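Local coordinates for protein N-acetylmuramoyl-L-alanine amidase XlyA (Bacillus subtilis, PDB 3RDR) that hydrolyses, through its zinc-containing N-terminal catalytic domain, the link between N-acetylmuramoyl residues and L-amino acids in cell-wall peptidoglycan, at residues N6-F11 against D65-Q70; F61-T66 against A110-L115. All blocks are in the same frame, centred on the assembly; numbering follows the deposited sequence.

Contact 1 (N6-F11 against D65-Q70); sequences NIIQDF and DTEIYQ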
loop_
_atom_site.group_PDB
_atom_site.type_symbol
_atom_site.label_atom_id
_atom_site.label_comp_id
_atom_site.label_asym_id
_atom_site.label_seq_id
_atom_site.Cartn_x
_atom_site.Cartn_y
_atom_site.Cartn_z
ATOM N N ASN A 6 -3.046 4.631 -14.391
ATOM C CA ASN A 6 -4.045 5.569 -13.895
ATOM C C ASN A 6 -4.286 5.454 -12.387
ATOM O O ASN A 6 -4.448 4.354 -11.859
ATOM C CB ASN A 6 -5.356 5.341 -14.650
ATOM C CG ASN A 6 -6.233 6.573 -14.681
ATOM O OD1 ASN A 6 -6.707 7.040 -13.646
ATOM N ND2 ASN A 6 -6.453 7.110 -15.877
ATOM N N ILE A 7 -4.306 6.597 -11.702
ATOM C CA ILE A 7 -4.542 6.638 -10.258
ATOM C C ILE A 7 -5.894 7.291 -9.973
ATOM O O ILE A 7 -6.102 8.456 -10.306
ATOM C CB ILE A 7 -3.459 7.462 -9.502
ATOM C CG1 ILE A 7 -2.093 6.785 -9.600
ATOM C CG2 ILE A 7 -3.844 7.612 -8.035
ATOM C CD1 ILE A 7 -1.396 7.000 -10.915
ATOM N N ILE A 8 -6.804 6.543 -9.354
ATOM C CA ILE A 8 -8.129 7.062 -9.020
ATOM C C ILE A 8 -8.223 7.375 -7.523
ATOM O O ILE A 8 -8.024 6.496 -6.683
ATOM C CB ILE A 8 -9.253 6.052 -9.376
ATOM C CG1 ILE A 8 -9.334 5.849 -10.892
ATOM C CG2 ILE A 8 -10.594 6.550 -8.852
ATOM C CD1 ILE A 8 -8.219 5.003 -11.464
ATOM N N GLN A 9 -8.528 8.629 -7.193
ATOM C CA GLN A 9 -8.655 9.035 -5.799
ATOM C C GLN A 9 -10.089 8.848 -5.319
ATOM O O GLN A 9 -11.037 9.334 -5.938
ATOM C CB GLN A 9 -8.229 10.494 -5.624
ATOM C CG GLN A 9 -6.790 10.758 -6.038
ATOM C CD GLN A 9 -6.342 12.172 -5.741
ATOM O OE1 GLN A 9 -7.058 13.136 -6.022
ATOM N NE2 GLN A 9 -5.145 12.309 -5.181
ATOM N N ASP A 10 -10.235 8.124 -4.216
ATOM C CA ASP A 10 -11.540 7.851 -3.631
ATOM C C ASP A 10 -11.295 7.677 -2.138
ATOM O O ASP A 10 -11.364 6.575 -1.590
ATOM C CB ASP A 10 -12.126 6.584 -4.259
ATOM C CG ASP A 10 -13.529 6.290 -3.781
ATOM O OD1 ASP A 10 -14.269 7.244 -3.474
ATOM O OD2 ASP A 10 -13.896 5.095 -3.726
ATOM N N PHE A 11 -11.003 8.801 -1.494
ATOM C CA PHE A 11 -10.684 8.844 -0.076
ATOM C C PHE A 11 -11.721 8.331 0.905
ATOM O O PHE A 11 -12.930 8.397 0.670
ATOM C CB PHE A 11 -10.306 10.275 0.330
ATOM C CG PHE A 11 -9.039 10.782 -0.309
ATOM C CD1 PHE A 11 -8.604 12.086 -0.072
ATOM C CD2 PHE A 11 -8.287 9.968 -1.156
ATOM C CE1 PHE A 11 -7.442 12.572 -0.667
ATOM C CE2 PHE A 11 -7.126 10.441 -1.756
ATOM C CZ PHE A 11 -6.700 11.747 -1.513
ATOM N N ASP A 65 -3.777 -5.185 -11.540
ATOM C CA ASP A 65 -3.171 -5.218 -12.871
ATOM C C ASP A 65 -3.687 -4.172 -13.847
ATOM O O ASP A 65 -3.123 -3.992 -14.929
ATOM C CB ASP A 65 -3.324 -6.618 -13.484
ATOM C CG ASP A 65 -4.766 -6.966 -13.834
ATOM O OD1 ASP A 65 -5.702 -6.259 -13.402
ATOM O OD2 ASP A 65 -4.964 -7.977 -14.541
ATOM N N THR A 66 -4.741 -3.465 -13.461
ATOM C CA THR A 66 -5.327 -2.465 -14.337
ATOM C C THR A 66 -5.152 -1.028 -13.860
ATOM O O THR A 66 -4.761 -0.155 -14.634
ATOM C CB THR A 66 -6.832 -2.734 -14.525
ATOM O OG1 THR A 66 -7.018 -4.078 -14.989
ATOM C CG2 THR A 66 -7.429 -1.771 -15.538
ATOM N N GLU A 67 -5.439 -0.778 -12.587
ATOM C CA GLU A 67 -5.336 0.577 -12.065
ATOM C C GLU A 67 -4.904 0.659 -10.611
ATOM O O GLU A 67 -4.630 -0.352 -9.970
ATOM C CB GLU A 67 -6.677 1.281 -12.237
ATOM C CG GLU A 67 -7.843 0.444 -11.759
ATOM C CD GLU A 67 -9.170 1.017 -12.188
ATOM O OE1 GLU A 67 -9.194 1.748 -13.201
ATOM O OE2 GLU A 67 -10.187 0.724 -11.524
ATOM N N ILE A 68 -4.864 1.888 -10.104
ATOM C CA ILE A 68 -4.461 2.170 -8.734
ATOM C C ILE A 68 -5.487 3.096 -8.088
ATOM O O ILE A 68 -5.917 4.073 -8.700
ATOM C CB ILE A 68 -3.088 2.881 -8.702
ATOM C CG1 ILE A 68 -2.016 1.988 -9.326
ATOM C CG2 ILE A 68 -2.708 3.234 -7.270
ATOM C CD1 ILE A 68 -0.699 2.699 -9.553
ATOM N N TYR A 69 -5.883 2.774 -6.860
ATOM C CA TYR A 69 -6.832 3.589 -6.114
ATOM C C TYR A 69 -6.121 4.149 -4.889
ATOM O O TYR A 69 -5.343 3.444 -4.246
ATOM C CB TYR A 69 -8.038 2.759 -5.658
ATOM C CG TYR A 69 -9.210 2.778 -6.616
ATOM C CD1 TYR A 69 -9.158 2.091 -7.834
ATOM C CD2 TYR A 69 -10.367 3.499 -6.315
ATOM C CE1 TYR A 69 -10.232 2.126 -8.727
ATOM C CE2 TYR A 69 -11.447 3.542 -7.200
ATOM C CZ TYR A 69 -11.372 2.854 -8.402
ATOM O OH TYR A 69 -12.432 2.901 -9.280
ATOM N N GLN A 70 -6.378 5.417 -4.577
ATOM C CA GLN A 70 -5.774 6.066 -3.413
ATOM C C GLN A 70 -6.893 6.306 -2.402
ATOM O O GLN A 70 -7.901 6.936 -2.715
ATOM C CB GLN A 70 -5.128 7.395 -3.805
ATOM C CG GLN A 70 -4.201 7.968 -2.744
ATOM C CD GLN A 70 -3.711 9.362 -3.095
ATOM O OE1 GLN A 70 -3.566 9.699 -4.266
ATOM N NE2 GLN A 70 -3.440 10.170 -2.082
#
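Strand 7-9 forms one border of the mixed sheet of this amidase domain and pairs in parallel with strand 68-70, Ile7 beside Ile68, Ile8 beside Tyr69 and Gln9 beside Gln70. The backbone ladder alternates: Ile68 N donates to Asn6 O, Ile8 N to Ile68 O (2.7 Å), Gln70 N to Ile8 O, and Asp10 N to Gln70 O. Ile8 and Tyr69 share the face turned to helix 43-50, where the small Ala43, Ala44 and Ala47 pack against the Tyr69 ring. Ile8 CB lies over the ring centroid of Tyr69 at 3.9 Å, a CH-pi contact 7° off the normal. Chi1 of -66° places Ile8 CG1 beside the backbone N and leaves CG2 anti to it, over Tyr69 CE2 at 3.5 Å. In the T7 lysozyme-type fold helices flank such a sheet, and on the face toward helix 105-122 Ile7 CG1 runs alongside Ile68 CB at 4.1 Å; beta-branched side chains suit an extended backbone, and both reach its Trp114. Further along that face, Gln9 NE2 bonds Gln70 OE1 (3.2 Å) from above the carbonyl plane, while Gln70 NE2 is bound to Leu72 O. Past the strand end, Phe11 sets its ring edge against Gln70 O, with CD2 3.4 Å away. The Gln70 amide runs beside this ring, NE2 3.7 Å from Phe11 CZ, planes 51° apart, and Asp10 forms a salt bridge with Lys51.

Contact 2 (F61-T66 against A110-L115); sequences FTVDDT and ANAQWL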
loop_
_atom_site.group_PDB
_atom_site.type_symbol
_atom_site.label_atom_id
_atom_site.label_comp_id
_atom_site.label_asym_id
_atom_site.label_seq_id
_atom_site.Cartn_x
_atom_site.Cartn_y
_atom_site.Cartn_z
ATOM N N PHE A 61 -2.448 3.312 -0.987
ATOM C CA PHE A 61 -2.686 2.855 -2.356
ATOM C C PHE A 61 -2.939 1.353 -2.499
ATOM O O PHE A 61 -2.268 0.535 -1.864
ATOM C CB PHE A 61 -1.469 3.168 -3.236
ATOM C CG PHE A 61 -1.197 4.633 -3.446
ATOM C CD1 PHE A 61 -1.957 5.378 -4.339
ATOM C CD2 PHE A 61 -0.120 5.245 -2.810
ATOM C CE1 PHE A 61 -1.642 6.710 -4.604
ATOM C CE2 PHE A 61 0.201 6.577 -3.071
ATOM C CZ PHE A 61 -0.563 7.308 -3.971
ATOM N N THR A 62 -3.903 0.998 -3.340
ATOM C CA THR A 62 -4.173 -0.402 -3.637
ATOM C C THR A 62 -3.895 -0.506 -5.135
ATOM O O THR A 62 -4.406 0.290 -5.928
ATOM C CB THR A 62 -5.618 -0.819 -3.345
ATOM O OG1 THR A 62 -5.886 -0.666 -1.945
ATOM C CG2 THR A 62 -5.818 -2.295 -3.724
ATOM N N VAL A 63 -3.070 -1.475 -5.510
ATOM C CA VAL A 63 -2.671 -1.664 -6.898
ATOM C C VAL A 63 -3.091 -3.012 -7.478
ATOM O O VAL A 63 -2.829 -4.048 -6.874
ATOM C CB VAL A 63 -1.117 -1.573 -7.030
ATOM C CG1 VAL A 63 -0.699 -1.647 -8.502
ATOM C CG2 VAL A 63 -0.598 -0.298 -6.381
ATOM N N ASP A 64 -3.762 -3.007 -8.630
ATOM C CA ASP A 64 -4.105 -4.266 -9.290
ATOM C C ASP A 64 -3.478 -4.213 -10.683
ATOM O O ASP A 64 -2.709 -3.291 -10.971
ATOM C CB ASP A 64 -5.624 -4.537 -9.348
ATOM C CG ASP A 64 -6.395 -3.508 -10.146
ATOM O OD1 ASP A 64 -5.898 -3.059 -11.194
ATOM O OD2 ASP A 64 -7.527 -3.170 -9.731
ATOM N N ASP A 65 -3.777 -5.185 -11.540
ATOM C CA ASP A 65 -3.171 -5.218 -12.871
ATOM C C ASP A 65 -3.687 -4.172 -13.847
ATOM O O ASP A 65 -3.123 -3.992 -14.929
ATOM C CB ASP A 65 -3.324 -6.618 -13.484
ATOM C CG ASP A 65 -4.766 -6.966 -13.834
ATOM O OD1 ASP A 65 -5.702 -6.259 -13.402
ATOM O OD2 ASP A 65 -4.964 -7.977 -14.541
ATOM N N THR A 66 -4.741 -3.465 -13.461
ATOM C CA THR A 66 -5.327 -2.465 -14.337
ATOM C C THR A 66 -5.152 -1.028 -13.860
ATOM O O THR A 66 -4.761 -0.155 -14.634
ATOM C CB THR A 66 -6.832 -2.734 -14.525
ATOM O OG1 THR A 66 -7.018 -4.078 -14.989
ATOM C CG2 THR A 66 -7.429 -1.771 -15.538
ATOM N N ALA A 110 4.283 -4.879 -11.521
ATOM C CA ALA A 110 4.929 -3.901 -12.386
ATOM C C ALA A 110 4.332 -2.523 -12.145
ATOM O O ALA A 110 5.047 -1.521 -12.128
ATOM C CB ALA A 110 4.752 -4.295 -13.846
ATOM N N ASN A 111 3.014 -2.476 -11.969
ATOM C CA ASN A 111 2.334 -1.212 -11.719
ATOM C C ASN A 111 2.747 -0.643 -10.366
ATOM O O ASN A 111 2.861 0.572 -10.204
ATOM C CB ASN A 111 0.812 -1.395 -11.761
ATOM C CG ASN A 111 0.301 -1.721 -13.153
ATOM O OD1 ASN A 111 0.918 -1.349 -14.152
ATOM N ND2 ASN A 111 -0.841 -2.400 -13.226
ATOM N N ALA A 112 2.971 -1.530 -9.399
ATOM C CA ALA A 112 3.374 -1.122 -8.061
ATOM C C ALA A 112 4.801 -0.578 -8.070
ATOM O O ALA A 112 5.119 0.364 -7.342
ATOM C CB ALA A 112 3.268 -2.297 -7.100
ATOM N N GLN A 113 5.662 -1.180 -8.888
ATOM C CA GLN A 113 7.048 -0.733 -8.985
ATOM C C GLN A 113 7.080 0.650 -9.625
ATOM O O GLN A 113 7.885 1.500 -9.244
ATOM C CB GLN A 113 7.879 -1.737 -9.797
ATOM C CG GLN A 113 8.046 -3.072 -9.084
ATOM C CD GLN A 113 8.704 -4.140 -9.942
ATOM O OE1 GLN A 113 8.279 -4.396 -11.065
ATOM N NE2 GLN A 113 9.734 -4.779 -9.405
ATOM N N TRP A 114 6.196 0.884 -10.587
ATOM C CA TRP A 114 6.126 2.190 -11.230
ATOM C C TRP A 114 5.693 3.230 -10.196
ATOM O O TRP A 114 6.280 4.307 -10.093
ATOM C CB TRP A 114 5.119 2.179 -12.380
ATOM C CG TRP A 114 4.761 3.568 -12.823
ATOM C CD1 TRP A 114 5.519 4.408 -13.589
ATOM C CD2 TRP A 114 3.599 4.315 -12.436
ATOM N NE1 TRP A 114 4.904 5.634 -13.698
ATOM C CE2 TRP A 114 3.725 5.605 -13.000
ATOM C CE3 TRP A 114 2.467 4.022 -11.663
ATOM C CZ2 TRP A 114 2.760 6.601 -12.816
ATOM C CZ3 TRP A 114 1.507 5.013 -11.478
ATOM C CH2 TRP A 114 1.661 6.287 -12.054
ATOM N N LEU A 115 4.653 2.900 -9.436
ATOM C CA LEU A 115 4.142 3.791 -8.400
ATOM C C LEU A 115 5.230 4.113 -7.379
ATOM O O LEU A 115 5.434 5.271 -7.018
ATOM C CB LEU A 115 2.948 3.145 -7.686
ATOM C CG LEU A 115 2.392 3.853 -6.444
ATOM C CD1 LEU A 115 1.880 5.236 -6.825
ATOM C CD2 LEU A 115 1.265 3.020 -5.834
#
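Apolar contacts between Phe61, Val63 and Leu115 seat helix 105-122 against strand 61-63. Leu115 CD2 does most of the touching: it meets Phe61 CB at 3.8 Å and Val63 CG2 also at 3.8 Å, and so fits between two side chains that leave the strand on the same face. Its CG stands anti to the backbone N (chi1 172°), which carries CD2 to Phe61 and Val63 and sets CD1 over the centre of the Phe61 ring. CD2 also makes a CH-pi contact with that ring, 4.2 Å from the centroid and 28° off the normal. The other branch of Val63, CG1, packs on Asn111 CB at 3.6 Å and reaches Ala112, whose small methyl lets the helix come close. This is alpha-beta layer packing within the T7 lysozyme-like amidase fold: alternate strand residues face the helix, and Thr62 between them turns to the other side, where its hydroxyl bonds Trp59 and His71. The polar part lies just past the strand. Asn111 ND2 donates to Asp64 O at 3.1 Å, a bond of 165° that uses a carbonyl lone pair and lies almost in the amide plane of Asn111, so this one straight bond satisfies an N-H of a buried side chain. An Asx turn shapes that backbone: Asp64 OD1 accepts from Thr66 N at 2.6 Å and also from Glu67 N, while Asp64 OD2 is taken by Ala43 N.

In the fold
Contact 1 lies at the surface, on an outermost strand of the sheet, whereas contact 2 is buried beneath its middle. They share Asp65 and Thr66, in the turn joining strand 61-63 to strand 68-70, antiparallel neighbours bonded between Tyr69 and Thr62. Backbone hydrogen bonds carry contact 1, as befits two strands in one sheet; contact 2, strand against helix, rests on apolar side-chain packing with one side-chain-to-backbone bond across it. The two also meet directly: Gln70 CG packs on Phe61 CE1, and Ile7 CD1 on Trp114 CH2, which brings helix 105-122 under the edge strand as well.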